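PDB 4QK0: GH127 beta-L-arabinofuranoside from Geobacillus stearothermophilus, which probably hydrolyses terminal beta-L-arabinofuranosidic linkages, releasing L-arabinose, as a member of glycoside hydrolase family 127. Local coordinates for residues A[106-110]-A[162-166]; A[35-39]-A[82-86]; A[487-493]-A[530-535]. All blocks are in the same frame, centred on the assembly; numbering follows the deposited sequence.

Contact 1. Residues A[106-110]-A[162-166]; sequences IELLG and RFLDI
Two helices of the GH127 catalytic domain, an alpha-helical domain of the six-hairpin clan, meet where Ile106, Glu107, Leu109 and Gly110 of helix 96-112 face Arg162, Phe163 and Ile166 of helix 162-177. The segments run nearly parallel, their axes 9.8 Å apart at an angle of 25°. In the buried half, the beta-branched side chain of Ile106 crosses Phe163 at about a right angle: its CG2 lies 3.7 Å from Phe163 CB, while CG1 and CD1 reach toward the CD2 side of the ring. With CG anti to the backbone N (chi1 -170°), the phenyl group also meets Leu109, whose CD1 is 3.7 Å from Phe163 CE1. Leu147, Ala150 and Ala151 of helix 140-158 also touch the ring, so an apolar aromatic suits this buried place.

Gly110 fits because a beta-carbon would collide with the Arg162 guanidinium; its bare CA lets Ile166 CD1 come to 3.6 Å. That same methyl lies over one face of the guanidinium.

Toward the solvent, Glu107 and Arg162 form a salt bridge. The arginine grips one oxygen side-on with two nitrogens: NE donates to Glu107 OE1 over 3.0 Å, and NH2 donates to the same OE1 over 3.2 Å. OE1 lies close to the guanidinium plane, yet both donors reach it from one face of the carboxylate, whose plane is turned 28° from that of the arginine. The one NE hydrogen also points weakly to OE2. This two-nitrogen grip is consistent with a charged pair at the more exposed side of an otherwise apolar interface.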
# COMPACT_ATOMS: atom_id res chain seq x y z
N ILE A 106 -39.71 -18.89 6.90
CA ILE A 106 -40.11 -18.29 8.15
C ILE A 106 -40.60 -19.34 9.12
O ILE A 106 -40.27 -19.30 10.32
CB ILE A 106 -41.16 -17.19 7.90
CG1 ILE A 106 -40.49 -15.97 7.28
CG2 ILE A 106 -41.84 -16.78 9.19
CD1 ILE A 106 -41.43 -14.98 6.63
N GLU A 107 -41.38 -20.31 8.63
CA GLU A 107 -41.90 -21.36 9.55
C GLU A 107 -40.77 -22.24 10.04
O GLU A 107 -40.75 -22.66 11.19
CB GLU A 107 -43.00 -22.19 8.87
CG GLU A 107 -44.35 -21.45 8.63
CD GLU A 107 -45.01 -20.85 9.89
OE1 GLU A 107 -44.85 -21.42 11.01
OE2 GLU A 107 -45.71 -19.83 9.79
N LEU A 108 -39.79 -22.45 9.16
CA LEU A 108 -38.57 -23.15 9.54
C LEU A 108 -37.80 -22.41 10.62
O LEU A 108 -37.40 -22.99 11.62
CB LEU A 108 -37.69 -23.38 8.32
CG LEU A 108 -36.32 -23.98 8.59
CD1 LEU A 108 -36.41 -25.31 9.28
CD2 LEU A 108 -35.58 -24.13 7.26
N LEU A 109 -37.63 -21.12 10.45
CA LEU A 109 -37.03 -20.35 11.54
C LEU A 109 -37.80 -20.56 12.84
O LEU A 109 -37.19 -20.77 13.89
CB LEU A 109 -36.99 -18.86 11.22
CG LEU A 109 -36.20 -18.47 9.98
CD1 LEU A 109 -36.23 -16.96 9.78
CD2 LEU A 109 -34.76 -18.92 10.07
N GLY A 110 -39.14 -20.44 12.77
CA GLY A 110 -40.00 -20.66 13.95
C GLY A 110 -39.79 -22.03 14.58
O GLY A 110 -39.75 -22.14 15.81
N ARG A 162 -46.30 -13.44 11.52
CA ARG A 162 -45.61 -14.60 12.05
C ARG A 162 -44.09 -14.35 12.32
O ARG A 162 -43.58 -14.64 13.40
CB ARG A 162 -45.81 -15.75 11.05
CG ARG A 162 -45.15 -17.04 11.43
CD ARG A 162 -45.91 -17.79 12.50
NE ARG A 162 -45.16 -19.02 12.73
CZ ARG A 162 -44.52 -19.36 13.85
NH1 ARG A 162 -44.55 -18.60 14.93
NH2 ARG A 162 -43.85 -20.51 13.89
N PHE A 163 -43.41 -13.76 11.35
CA PHE A 163 -41.94 -13.59 11.45
C PHE A 163 -41.70 -12.54 12.53
O PHE A 163 -40.88 -12.70 13.42
CB PHE A 163 -41.39 -13.20 10.07
CG PHE A 163 -39.86 -13.21 9.94
CD1 PHE A 163 -39.01 -13.70 10.94
CD2 PHE A 163 -39.28 -12.73 8.75
CE1 PHE A 163 -37.62 -13.69 10.75
CE2 PHE A 163 -37.92 -12.72 8.58
CZ PHE A 163 -37.08 -13.21 9.57
N LEU A 164 -42.49 -11.48 12.48
CA LEU A 164 -42.44 -10.47 13.54
C LEU A 164 -42.64 -11.02 14.95
O LEU A 164 -41.91 -10.65 15.86
CB LEU A 164 -43.48 -9.38 13.27
CG LEU A 164 -43.39 -8.15 14.18
CD1 LEU A 164 -42.06 -7.47 13.94
CD2 LEU A 164 -44.53 -7.20 13.88
N ASP A 165 -43.58 -11.97 15.11
CA ASP A 165 -43.82 -12.60 16.40
C ASP A 165 -42.63 -13.39 16.89
O ASP A 165 -42.25 -13.30 18.03
CB ASP A 165 -45.07 -13.49 16.34
CG ASP A 165 -46.38 -12.67 16.27
OD1 ASP A 165 -46.40 -11.54 16.80
OD2 ASP A 165 -47.38 -13.14 15.67
N ILE A 166 -42.07 -14.18 16.00
CA ILE A 166 -40.85 -14.94 16.30
C ILE A 166 -39.73 -14.00 16.76
O ILE A 166 -39.10 -14.27 17.78
CB ILE A 166 -40.42 -15.70 15.01
CG1 ILE A 166 -41.42 -16.84 14.73
CG2 ILE A 166 -38.99 -16.20 15.12
CD1 ILE A 166 -41.33 -17.40 13.30

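Contact 2. Residues A[35-39]-A[82-86]; sequences IPYQW and WLEAV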
# COMPACT_ATOMS: atom_id res chain seq x y z
N ILE A 35 -31.84 -12.06 -6.68
CA ILE A 35 -32.52 -12.80 -5.60
C ILE A 35 -32.74 -14.30 -5.90
O ILE A 35 -32.49 -15.18 -5.05
CB ILE A 35 -33.83 -12.06 -5.24
CG1 ILE A 35 -33.50 -10.84 -4.37
CG2 ILE A 35 -34.83 -12.99 -4.56
CD1 ILE A 35 -32.77 -11.10 -3.08
N PRO A 36 -33.18 -14.63 -7.10
CA PRO A 36 -33.22 -16.06 -7.45
C PRO A 36 -31.89 -16.81 -7.38
O PRO A 36 -31.84 -17.94 -6.88
CB PRO A 36 -33.76 -16.04 -8.89
CG PRO A 36 -34.62 -14.82 -8.92
CD PRO A 36 -33.79 -13.80 -8.15
N TYR A 37 -30.81 -16.20 -7.87
CA TYR A 37 -29.48 -16.83 -7.80
C TYR A 37 -29.08 -17.06 -6.35
O TYR A 37 -28.58 -18.14 -5.99
CB TYR A 37 -28.42 -15.99 -8.54
CG TYR A 37 -27.06 -16.65 -8.59
CD1 TYR A 37 -26.16 -16.50 -7.55
CD2 TYR A 37 -26.70 -17.48 -9.65
CE1 TYR A 37 -24.93 -17.14 -7.56
CE2 TYR A 37 -25.46 -18.12 -9.68
CZ TYR A 37 -24.58 -17.93 -8.64
OH TYR A 37 -23.36 -18.54 -8.67
N GLN A 38 -29.28 -16.04 -5.51
CA GLN A 38 -28.92 -16.20 -4.11
C GLN A 38 -29.74 -17.27 -3.44
O GLN A 38 -29.23 -17.99 -2.56
CB GLN A 38 -29.07 -14.91 -3.34
CG GLN A 38 -27.99 -13.86 -3.60
CD GLN A 38 -26.53 -14.33 -3.43
OE1 GLN A 38 -26.08 -14.53 -2.30
NE2 GLN A 38 -25.77 -14.45 -4.55
N TRP A 39 -31.02 -17.38 -3.81
CA TRP A 39 -31.84 -18.46 -3.24
C TRP A 39 -31.21 -19.84 -3.52
O TRP A 39 -31.16 -20.72 -2.66
CB TRP A 39 -33.29 -18.36 -3.77
CG TRP A 39 -34.19 -19.43 -3.26
CD1 TRP A 39 -34.83 -20.36 -4.02
CD2 TRP A 39 -34.50 -19.73 -1.88
NE1 TRP A 39 -35.51 -21.23 -3.20
CE2 TRP A 39 -35.34 -20.88 -1.90
CE3 TRP A 39 -34.18 -19.15 -0.66
CZ2 TRP A 39 -35.88 -21.42 -0.74
CZ3 TRP A 39 -34.70 -19.72 0.52
CH2 TRP A 39 -35.54 -20.85 0.47
N TRP A 82 -31.58 -11.99 2.69
CA TRP A 82 -32.33 -12.42 1.51
C TRP A 82 -33.85 -12.19 1.78
O TRP A 82 -34.56 -11.60 0.94
CB TRP A 82 -32.01 -13.89 1.15
CG TRP A 82 -32.70 -14.44 -0.04
CD1 TRP A 82 -32.26 -14.42 -1.34
CD2 TRP A 82 -33.98 -15.07 -0.08
NE1 TRP A 82 -33.19 -14.99 -2.16
CE2 TRP A 82 -34.24 -15.42 -1.42
CE3 TRP A 82 -34.92 -15.41 0.89
CZ2 TRP A 82 -35.42 -16.06 -1.81
CZ3 TRP A 82 -36.07 -16.09 0.49
CH2 TRP A 82 -36.31 -16.40 -0.84
N LEU A 83 -34.33 -12.59 2.97
CA LEU A 83 -35.75 -12.33 3.33
C LEU A 83 -36.12 -10.85 3.30
O LEU A 83 -37.17 -10.47 2.81
CB LEU A 83 -36.08 -12.89 4.69
CG LEU A 83 -36.14 -14.44 4.76
CD1 LEU A 83 -36.16 -14.90 6.19
CD2 LEU A 83 -37.35 -14.96 4.02
N GLU A 84 -35.22 -10.01 3.77
CA GLU A 84 -35.48 -8.59 3.81
C GLU A 84 -35.62 -8.03 2.43
O GLU A 84 -36.55 -7.25 2.13
CB GLU A 84 -34.40 -7.83 4.59
CG GLU A 84 -34.81 -6.36 4.81
CD GLU A 84 -33.71 -5.46 5.38
OE1 GLU A 84 -32.73 -5.99 5.92
OE2 GLU A 84 -33.85 -4.21 5.30
N ALA A 85 -34.72 -8.41 1.54
CA ALA A 85 -34.87 -7.96 0.15
C ALA A 85 -36.16 -8.47 -0.50
O ALA A 85 -36.80 -7.77 -1.29
CB ALA A 85 -33.69 -8.41 -0.67
N VAL A 86 -36.49 -9.72 -0.23
CA VAL A 86 -37.70 -10.34 -0.81
C VAL A 86 -38.94 -9.57 -0.36
O VAL A 86 -39.77 -9.24 -1.18
CB VAL A 86 -37.77 -11.83 -0.41
CG1 VAL A 86 -39.18 -12.36 -0.53
CG2 VAL A 86 -36.83 -12.67 -1.27
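Ile35 and Trp82 mark the closest backbone approach, their CA atoms 7.1 Å apart, where segments 35-39 and 82-86 run roughly antiparallel at 151° with axes 10.9 Å apart. Trp82 fills this wide separation. Its first torsion turns CG away from its own nitrogen and carries the indole across to the other helix, where NE1 donates to Ile35 O over 3.0 Å with an N-H...O angle of 166°. The oxygen lies in the indole plane, but the donor is tilted from the carbonyl plane; Ile35 O also takes the helical bond from Trp39 N, which arrives from the opposite face of the carbonyl. One backbone oxygen thus serves two donors, and a buried indole N-H is satisfied without any polar side chain.

Trp39 makes an offset stack with Trp82: the six-membered rings have centroids 4.6 Å apart and planes 26° from parallel. Trp39 CE3 rests over one face of the indole, 3.5 Å from Trp82 CH2, while Val86 CG2, one turn on in the same helix as Trp82, lies against the opposite face, so the indole is sandwiched between Trp39 and Val86. Ile35 packs its CD1 near Trp82 CD1 and its CG2 near NE1; CD1 also meets Ala85 CB at 3.7 Å, and CG2 meets Val86 CG2. The small alanine leaves room for Ile35 CD1.

A leucine in place of Trp82 would probably leave Ile35 O without its second donor and open a gap beside the face of Trp39.

Beside this buried joint between helices 22-42 and 76-92, helix 413-422 brings Ala418 against both Ile35 and Ala85 and sets Pro414 and Pro415 on Gln38, whereas helix 96-112 packs Leu101 and Val105 on Trp39.

Contact 3. Residues A[487-493]-A[530-535]; sequences IPGWCRG and FPMPVE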
# COMPACT_ATOMS: atom_id res chain seq x y z
N ILE A 487 -32.39 21.15 -3.00
CA ILE A 487 -31.63 21.82 -4.05
C ILE A 487 -30.22 21.16 -4.00
O ILE A 487 -29.47 21.38 -3.02
CB ILE A 487 -31.57 23.34 -3.83
CG1 ILE A 487 -32.98 23.91 -3.67
CG2 ILE A 487 -30.88 24.01 -5.01
CD1 ILE A 487 -33.95 23.57 -4.80
N PRO A 488 -29.89 20.31 -4.99
CA PRO A 488 -28.65 19.50 -4.86
C PRO A 488 -27.42 20.35 -4.74
O PRO A 488 -27.28 21.37 -5.44
CB PRO A 488 -28.60 18.72 -6.16
CG PRO A 488 -30.06 18.64 -6.58
CD PRO A 488 -30.60 19.99 -6.23
N GLY A 489 -26.62 20.02 -3.75
CA GLY A 489 -25.38 20.74 -3.47
C GLY A 489 -24.45 20.80 -4.67
O GLY A 489 -23.67 21.71 -4.76
N TRP A 490 -24.53 19.84 -5.60
CA TRP A 490 -23.68 19.88 -6.81
C TRP A 490 -24.14 20.94 -7.81
O TRP A 490 -23.41 21.31 -8.73
CB TRP A 490 -23.57 18.51 -7.49
CG TRP A 490 -24.88 17.88 -7.87
CD1 TRP A 490 -25.50 16.88 -7.24
CD2 TRP A 490 -25.72 18.22 -9.00
NE1 TRP A 490 -26.68 16.56 -7.88
CE2 TRP A 490 -26.83 17.39 -8.96
CE3 TRP A 490 -25.63 19.19 -10.02
CZ2 TRP A 490 -27.87 17.47 -9.89
CZ3 TRP A 490 -26.64 19.28 -10.93
CH2 TRP A 490 -27.76 18.42 -10.87
N CYS A 491 -25.36 21.44 -7.63
CA CYS A 491 -25.99 22.28 -8.62
C CYS A 491 -25.70 23.76 -8.38
O CYS A 491 -25.71 24.17 -7.26
CB CYS A 491 -27.49 22.05 -8.52
SG CYS A 491 -28.40 22.99 -9.71
N ARG A 492 -25.51 24.55 -9.42
CA ARG A 492 -25.49 26.03 -9.30
C ARG A 492 -26.75 26.43 -10.05
O ARG A 492 -27.05 25.87 -11.12
CB ARG A 492 -24.36 26.73 -10.08
CG ARG A 492 -22.95 26.16 -10.12
CD ARG A 492 -22.37 26.21 -11.55
NE ARG A 492 -21.04 25.60 -11.66
CZ ARG A 492 -19.87 26.24 -11.49
NH1 ARG A 492 -19.82 27.56 -11.26
NH2 ARG A 492 -18.71 25.55 -11.59
N GLY A 493 -27.44 27.45 -9.58
CA GLY A 493 -28.50 28.08 -10.37
C GLY A 493 -29.76 27.31 -10.61
O GLY A 493 -30.32 27.30 -11.75
N PHE A 530 -32.36 22.00 -12.93
CA PHE A 530 -31.05 21.95 -12.33
C PHE A 530 -30.04 21.86 -13.48
O PHE A 530 -29.88 20.80 -14.06
CB PHE A 530 -30.90 20.72 -11.44
CG PHE A 530 -31.91 20.65 -10.32
CD1 PHE A 530 -32.03 21.69 -9.37
CD2 PHE A 530 -32.70 19.53 -10.14
CE1 PHE A 530 -32.93 21.62 -8.33
CE2 PHE A 530 -33.62 19.46 -9.10
CZ PHE A 530 -33.73 20.51 -8.18
N PRO A 531 -29.37 22.96 -13.81
CA PRO A 531 -28.29 22.84 -14.81
C PRO A 531 -27.22 21.77 -14.47
O PRO A 531 -26.78 21.67 -13.32
CB PRO A 531 -27.66 24.23 -14.83
CG PRO A 531 -28.57 25.13 -14.06
CD PRO A 531 -29.38 24.27 -13.14
N MSE A 532 -26.87 20.94 -15.46
CA MSE A 532 -25.86 19.86 -15.33
C MSE A 532 -24.67 20.10 -16.27
O MSE A 532 -24.46 19.33 -17.21
CB MSE A 532 -26.48 18.48 -15.67
CG MSE A 532 -27.39 17.99 -14.60
SE MSE A 532 -27.77 16.12 -14.92
CE MSE A 532 -28.87 15.79 -13.36
N PRO A 533 -23.88 21.15 -16.03
CA PRO A 533 -22.63 21.27 -16.76
C PRO A 533 -21.61 20.22 -16.34
O PRO A 533 -21.74 19.62 -15.26
CB PRO A 533 -22.10 22.63 -16.30
CG PRO A 533 -22.63 22.80 -14.92
CD PRO A 533 -24.01 22.18 -14.99
N VAL A 534 -20.61 19.98 -17.18
CA VAL A 534 -19.50 19.07 -16.77
C VAL A 534 -18.65 19.85 -15.79
O VAL A 534 -18.21 20.88 -16.12
CB VAL A 534 -18.62 18.63 -17.95
CG1 VAL A 534 -17.40 17.82 -17.45
CG2 VAL A 534 -19.42 17.77 -18.90
N GLU A 535 -18.44 19.32 -14.61
CA GLU A 535 -17.63 19.98 -13.65
C GLU A 535 -16.28 19.25 -13.44
O GLU A 535 -16.21 18.03 -13.43
CB GLU A 535 -18.33 20.00 -12.30
CG GLU A 535 -19.68 20.70 -12.25
CD GLU A 535 -19.60 22.23 -12.13
OE1 GLU A 535 -18.53 22.85 -12.40
OE2 GLU A 535 -20.68 22.82 -11.80
O HOH W 1 -23.12 21.66 -11.43
O HOH W 2 -25.31 23.16 -11.86
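Glu535 OE2 is gripped by Arg492 NE over 2.8 Å, at an N-H...O angle of 164°, and has a second neighbour in water 1, which lies 2.7 Å from both Glu535 OE2 and Trp490 O. Arg492 NH2 binds the other oxygen, Glu535 OE1, so this is a side-on bidentate salt bridge: each oxygen uses its syn lone pair, and the guanidinium and carboxylate planes are only 18° apart. The bridge joins a loop of the beta-rich middle domain, between strands 479-486 and 495-498, to the connection leading from strand 524-529 into strand 534-539. It lies at the surface, where Pro615 of the second subunit packs on both charged residues; arginine and glutamate are long enough to meet there, their flat groups paired edge to edge.

The loop turns by a type I beta turn from Pro488 to Cys491. Pro488, whose ring is already fixed, sets CD over the face of Phe530 in a CH-pi contact, 3.8 Å from the ring centroid, while Ile487 CD1 comes to the ring's edge. Cys491 SG lies oblique to the same phenyl, a sulfur-aromatic contact, and touches Pro531 CD as well.

The indole of Trp490 takes the position between backbone N and carbonyl carbon (chi1 56°), folding back over the turn so that Pro488 CB and Cys491 CB lie on one of its faces. Its outer rim meets Met532, a selenomethionine in this crystal, with Trp490 CH2 3.8 Å from Met532 CG; its NE1 is bound by Glu361. Gly493 has a positive phi, which favours glycine, and its O lies near Pro531 CD.

Water 2 stitches the backbones together, accepting from Arg492 N at 2.8 Å and probably donating to Pro531 O, which also lies at the indole edge, 3.4 Å from Trp490 CZ3.

How the contacts relate
From the N terminus, contact 2 comes first, closing the loop from helix 22-42 to helix 76-92. Helix 96-112 follows, and contact 1 closes the passage to helix 162-177; contact 3 comes much later. The three loops are in series, neither nesting nor crossing. Contacts 1 and 2, with centres about 17 Å apart, touch within the catalytic domain: Leu83 CD1 packs against Phe163 CE2 at 3.7 Å and also on Leu109. Contact 3, across the chain's centre, its nearest atoms about 26 Å from contact 2, ties the loop between strands 479-486 and 495-498 to the connection from strand 524-529 of the seven-stranded antiparallel sheet into strand 534-539 of another, mixed sheet.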